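Local coordinates for hypothetical protein Atu2684 (Agrobacterium tumefaciens, PDB 2AXO) that is of unknown function but has a thioredoxin-like fold with a CxxC disulfide, consistent with a role in thiol-disulfide chemistry, at residues 45-50 against 76-81; 52-57 against 113-118. All coordinates share one frame; numbering follows the deposited sequence.

Contact 1 (45-50 against 76-81); sequences VVELFT and LSYHVD
One face of the Phe49 ring carries CD1 of Tyr78, displaced toward the rim, while CG1 of Val80 sits at the ring's edge. The two aromatic planes are nearly parallel, 14° apart, but slid so far that they barely overlap: the centroids stand 5.0 Å from each other. Phe49 CD2 and CE2 both pack on Tyr78 CB, at 3.6 Å. Leu48 O lies in the plane of the Tyr78 ring, at its edge. On the other side of the sheet, Thr50 CG2 stands over the centre of the His79 ring, 4.2 Å from its centroid, a CH-pi contact. With OG1 anti to the backbone N (chi1 179°), the methyl faces the imidazole and the hydroxyl is left to bond Asp61.

Between these two layers runs a parallel ladder, in which Leu48 N bonds Leu76 O and Tyr78 N bonds Leu48 O at 2.7 Å. Val80 N prolongs it, bonding Thr50 O at 2.9 Å, and Thr50 N bonds Tyr78 O. Strands 45-50 and 74-79, connected through helix 58-70, form a beta-alpha-beta unit, and helix 95-107 covers Phe49 and Val80.

Glu47 and Tyr78 suit diagonal positions on one face of the sheet because an extended acid can reach the phenol's end: Tyr78 OH gives a weak bond to Glu47 OE2 at 2.7 Å. That oxygen's stronger partner is Arg100, which forms a salt bridge with it and also makes a weak bond to Tyr78 OH. The pairing with arginine would probably favour an ionised carboxylate, making a buried charge tolerable among apolar side chains.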
loop_
_atom_site.group_PDB
_atom_site.type_symbol
_atom_site.label_atom_id
_atom_site.label_comp_id
_atom_site.label_asym_id
_atom_site.label_seq_id
_atom_site.Cartn_x
_atom_site.Cartn_y
_atom_site.Cartn_z
ATOM N N VAL A 45 -13.297 19.626 -1.527
ATOM C CA VAL A 45 -12.772 18.691 -0.545
ATOM C C VAL A 45 -11.320 18.327 -0.829
ATOM O O VAL A 45 -10.955 17.999 -1.962
ATOM C CB VAL A 45 -13.613 17.396 -0.520
ATOM C CG1 VAL A 45 -13.013 16.392 0.458
ATOM C CG2 VAL A 45 -15.047 17.726 -0.126
ATOM N N VAL A 46 -10.489 18.399 0.207
ATOM C CA VAL A 46 -9.077 18.051 0.073
ATOM C C VAL A 46 -8.734 16.945 1.063
ATOM O O VAL A 46 -8.753 17.156 2.266
ATOM C CB VAL A 46 -8.167 19.277 0.339
ATOM C CG1 VAL A 46 -6.697 18.860 0.290
ATOM C CG2 VAL A 46 -8.440 20.350 -0.705
ATOM N N GLU A 47 -8.439 15.762 0.534
ATOM C CA GLU A 47 -8.090 14.613 1.345
ATOM C C GLU A 47 -6.621 14.307 1.158
ATOM O O GLU A 47 -6.195 13.879 0.088
ATOM C CB GLU A 47 -8.929 13.407 0.936
ATOM C CG GLU A 47 -10.392 13.570 1.266
ATOM C CD GLU A 47 -11.232 12.436 0.731
ATOM O OE1 GLU A 47 -11.400 12.363 -0.502
ATOM O OE2 GLU A 47 -11.702 11.619 1.550
ATOM N N LEU A 48 -5.848 14.535 2.212
ATOM C CA LEU A 48 -4.413 14.309 2.171
ATOM C C LEU A 48 -4.000 12.984 2.790
ATOM O O LEU A 48 -4.386 12.666 3.917
ATOM C CB LEU A 48 -3.707 15.445 2.914
ATOM C CG LEU A 48 -2.209 15.302 3.178
ATOM C CD1 LEU A 48 -1.434 15.499 1.882
ATOM C CD2 LEU A 48 -1.786 16.334 4.216
ATOM N N PHE A 49 -3.222 12.208 2.043
ATOM C CA PHE A 49 -2.708 10.944 2.548
ATOM C C PHE A 49 -1.266 11.258 2.902
ATOM O O PHE A 49 -0.481 11.700 2.061
ATOM C CB PHE A 49 -2.836 9.848 1.490
ATOM C CG PHE A 49 -4.264 9.511 1.183
ATOM C CD1 PHE A 49 -4.995 10.279 0.278
ATOM C CD2 PHE A 49 -4.922 8.512 1.897
ATOM C CE1 PHE A 49 -6.364 10.062 0.095
ATOM C CE2 PHE A 49 -6.286 8.288 1.721
ATOM C CZ PHE A 49 -7.010 9.065 0.821
ATOM N N THR A 50 -0.938 11.045 4.172
ATOM C CA THR A 50 0.375 11.387 4.694
ATOM C C THR A 50 0.788 10.400 5.779
ATOM O O THR A 50 0.140 9.382 5.974
ATOM C CB THR A 50 0.306 12.813 5.298
ATOM O OG1 THR A 50 1.572 13.187 5.851
ATOM C CG2 THR A 50 -0.770 12.867 6.383
ATOM N N LEU A 76 -9.170 16.971 5.179
ATOM C CA LEU A 76 -9.001 15.742 5.936
ATOM C C LEU A 76 -7.610 15.176 5.753
ATOM O O LEU A 76 -7.042 15.240 4.664
ATOM C CB LEU A 76 -10.006 14.701 5.463
ATOM C CG LEU A 76 -11.475 15.055 5.691
ATOM C CD1 LEU A 76 -12.338 14.135 4.861
ATOM C CD2 LEU A 76 -11.815 14.935 7.174
ATOM N N SER A 77 -7.070 14.611 6.823
ATOM C CA SER A 77 -5.755 13.996 6.772
ATOM C C SER A 77 -5.892 12.505 7.086
ATOM O O SER A 77 -6.411 12.131 8.139
ATOM C CB SER A 77 -4.822 14.651 7.787
ATOM O OG SER A 77 -3.566 14.005 7.781
ATOM N N TYR A 78 -5.447 11.665 6.156
ATOM C CA TYR A 78 -5.492 10.217 6.337
ATOM C C TYR A 78 -4.079 9.665 6.485
ATOM O O TYR A 78 -3.344 9.571 5.502
ATOM C CB TYR A 78 -6.133 9.513 5.138
ATOM C CG TYR A 78 -7.584 9.846 4.890
ATOM C CD1 TYR A 78 -7.944 10.981 4.169
ATOM C CD2 TYR A 78 -8.600 9.009 5.355
ATOM C CE1 TYR A 78 -9.280 11.277 3.915
ATOM C CE2 TYR A 78 -9.940 9.296 5.109
ATOM C CZ TYR A 78 -10.272 10.429 4.389
ATOM O OH TYR A 78 -11.590 10.725 4.144
ATOM N N HIS A 79 -3.698 9.289 7.699
ATOM C CA HIS A 79 -2.367 8.735 7.913
ATOM C C HIS A 79 -2.320 7.296 7.414
ATOM O O HIS A 79 -3.089 6.449 7.870
ATOM C CB HIS A 79 -1.996 8.789 9.396
ATOM C CG HIS A 79 -1.672 10.167 9.886
ATOM N ND1 HIS A 79 -2.615 11.168 9.973
ATOM C CD2 HIS A 79 -0.506 10.709 10.311
ATOM C CE1 HIS A 79 -2.044 12.269 10.432
ATOM N NE2 HIS A 79 -0.766 12.017 10.644
ATOM N N VAL A 80 -1.418 7.031 6.471
ATOM C CA VAL A 80 -1.261 5.693 5.899
ATOM C C VAL A 80 -0.344 4.834 6.765
ATOM O O VAL A 80 0.474 5.353 7.523
ATOM C CB VAL A 80 -0.697 5.769 4.462
ATOM C CG1 VAL A 80 -1.695 6.482 3.564
ATOM C CG2 VAL A 80 0.644 6.497 4.456
ATOM N N ASP A 81 -0.473 3.516 6.654
ATOM C CA ASP A 81 0.341 2.630 7.476
ATOM C C ASP A 81 1.617 2.111 6.828
ATOM O O ASP A 81 2.434 1.480 7.496
ATOM C CB ASP A 81 -0.502 1.440 7.955
ATOM C CG ASP A 81 -0.901 0.509 6.824
ATOM O OD1 ASP A 81 -0.664 0.847 5.644
ATOM O OD2 ASP A 81 -1.460 -0.569 7.115
#

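Contact 2 (52-57 against 113-118); sequences QGCASC and VYTPQA
Pro116 has the most surface buried here, its ring lying against the Cys54-Cys57 disulfide and the backbone of the turn. CD touches Ser56 O at 3.4 Å and Cys57 SG at 3.7 Å, while CB reaches the same sulfur from another corner of the ring. The peptide bond before Pro116 is cis, a geometry proline accommodates more readily than other residues.

Cys57 answers with its sulfur: SG is anti to the carbonyl carbon (chi1 -75°), placing it near Pro116 N and 3.7 Å from Thr115 CB. Its partner, Cys54 SG, is 2.0 Å away across the disulfide. A type I turn from Cys54 to Cys57, closed by Cys57 N to Cys54 O at 3.2 Å, brings the two cysteines close enough for this short link.

Thr115 supplies a small branched side chain beside both sulfurs. Its OG1 approaches Cys54 SG to 3.5 Å, but the hydroxyl's hydrogen-bond partner is Trp83 NE1, and Thr115 O receives a bond from Asn111 of the second subunit. A CxxC turn preceding a helix, here 58-70, and faced by a cis-proline loop is the hallmark of the thioredoxin-fold redox site, and is consistent with such a site here.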
loop_
_atom_site.group_PDB
_atom_site.type_symbol
_atom_site.label_atom_id
_atom_site.label_comp_id
_atom_site.label_asym_id
_atom_site.label_seq_id
_atom_site.Cartn_x
_atom_site.Cartn_y
_atom_site.Cartn_z
ATOM N N GLN A 52 3.665 10.347 9.556
ATOM C CA GLN A 52 4.760 10.985 10.255
ATOM C C GLN A 52 6.067 10.303 9.858
ATOM O O GLN A 52 7.145 10.873 10.020
ATOM C CB GLN A 52 4.559 10.928 11.769
ATOM C CG GLN A 52 5.018 9.653 12.436
ATOM C CD GLN A 52 5.329 9.866 13.905
ATOM O OE1 GLN A 52 6.349 10.463 14.261
ATOM N NE2 GLN A 52 4.441 9.394 14.767
ATOM N N GLY A 53 5.964 9.089 9.325
ATOM C CA GLY A 53 7.151 8.359 8.898
ATOM C C GLY A 53 7.629 8.759 7.512
ATOM O O GLY A 53 8.682 8.311 7.046
ATOM N N CYS A 54 6.839 9.597 6.848
ATOM C CA CYS A 54 7.140 10.100 5.508
ATOM C C CYS A 54 7.853 11.453 5.615
ATOM O O CYS A 54 7.242 12.466 5.962
ATOM C CB CYS A 54 5.830 10.227 4.718
ATOM S SG CYS A 54 5.813 11.396 3.324
ATOM N N ALA A 55 9.147 11.462 5.306
ATOM C CA ALA A 55 9.964 12.671 5.397
ATOM C C ALA A 55 9.575 13.828 4.481
ATOM O O ALA A 55 9.821 14.982 4.812
ATOM C CB ALA A 55 11.435 12.314 5.181
ATOM N N SER A 56 8.976 13.531 3.333
ATOM C CA SER A 56 8.586 14.587 2.408
ATOM C C SER A 56 7.145 15.032 2.615
ATOM O O SER A 56 6.601 15.774 1.806
ATOM C CB SER A 56 8.765 14.112 0.963
ATOM O OG SER A 56 8.029 12.922 0.732
ATOM N N CYS A 57 6.530 14.585 3.702
ATOM C CA CYS A 57 5.145 14.937 3.972
ATOM C C CYS A 57 4.899 16.230 4.750
ATOM O O CYS A 57 3.905 16.914 4.503
ATOM C CB CYS A 57 4.448 13.771 4.677
ATOM S SG CYS A 57 4.043 12.379 3.575
ATOM N N VAL A 113 0.646 4.178 -5.476
ATOM C CA VAL A 113 0.301 5.204 -4.500
ATOM C C VAL A 113 1.591 5.847 -4.006
ATOM O O VAL A 113 2.675 5.267 -4.115
ATOM C CB VAL A 113 -0.442 4.623 -3.263
ATOM C CG1 VAL A 113 -1.810 4.096 -3.664
ATOM C CG2 VAL A 113 0.395 3.520 -2.621
ATOM N N TYR A 114 1.468 7.049 -3.461
ATOM C CA TYR A 114 2.618 7.766 -2.937
ATOM C C TYR A 114 2.136 8.741 -1.873
ATOM O O TYR A 114 0.937 8.974 -1.732
ATOM C CB TYR A 114 3.323 8.549 -4.055
ATOM C CG TYR A 114 2.496 9.667 -4.665
ATOM C CD1 TYR A 114 1.654 9.434 -5.754
ATOM C CD2 TYR A 114 2.542 10.953 -4.135
ATOM C CE1 TYR A 114 0.879 10.464 -6.298
ATOM C CE2 TYR A 114 1.771 11.983 -4.668
ATOM C CZ TYR A 114 0.943 11.736 -5.746
ATOM O OH TYR A 114 0.182 12.761 -6.267
ATOM N N THR A 115 3.070 9.288 -1.107
ATOM C CA THR A 115 2.740 10.289 -0.095
ATOM C C THR A 115 3.798 11.374 -0.211
ATOM O O THR A 115 4.959 11.087 -0.486
ATOM C CB THR A 115 2.757 9.727 1.358
ATOM O OG1 THR A 115 3.986 9.032 1.592
ATOM C CG2 THR A 115 1.576 8.798 1.602
ATOM N N PRO A 116 3.406 12.645 -0.029
ATOM C CA PRO A 116 2.043 13.090 0.266
ATOM C C PRO A 116 1.202 13.243 -0.998
ATOM O O PRO A 116 1.647 13.833 -1.989
ATOM C CB PRO A 116 2.270 14.420 0.978
ATOM C CG PRO A 116 3.470 14.958 0.270
ATOM C CD PRO A 116 4.368 13.752 0.129
ATOM N N GLN A 117 -0.013 12.706 -0.959
ATOM C CA GLN A 117 -0.923 12.776 -2.090
ATOM C C GLN A 117 -2.252 13.370 -1.660
ATOM O O GLN A 117 -2.857 12.921 -0.688
ATOM C CB GLN A 117 -1.174 11.380 -2.663
ATOM C CG GLN A 117 -2.207 11.368 -3.781
ATOM C CD GLN A 117 -2.502 9.972 -4.291
ATOM O OE1 GLN A 117 -2.963 9.110 -3.544
ATOM N NE2 GLN A 117 -2.247 9.745 -5.573
ATOM N N ALA A 118 -2.707 14.389 -2.379
ATOM C CA ALA A 118 -3.981 14.996 -2.050
ATOM C C ALA A 118 -4.992 14.630 -3.125
ATOM O O ALA A 118 -4.701 14.698 -4.321
ATOM C CB ALA A 118 -3.841 16.514 -1.944
#

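Contact 1 lies in the sheet that contact 2 joins through strand 117-120, and their centres lie 9 Å apart. Strand 45-50 joins the two: Phe49 N and Gln117 O, 2.8 Å apart, probably form a hydrogen bond in the antiparallel pairing with strand 117-120, just after the cis-proline. Side chains continue the junction. Thr50 OG1 packs at 3.2 Å on Cys57 CB, and Val80 CG2 meets Thr115 CG2 at 3.8 Å, so both segments of contact 1 reach the surroundings of the disulfide. Their segments alternate along the chain: 45-50 leads into the CxxC turn, and 76-81 comes before the proline loop. The probable redox site thus sits at the C-terminal ends of the parallel strands.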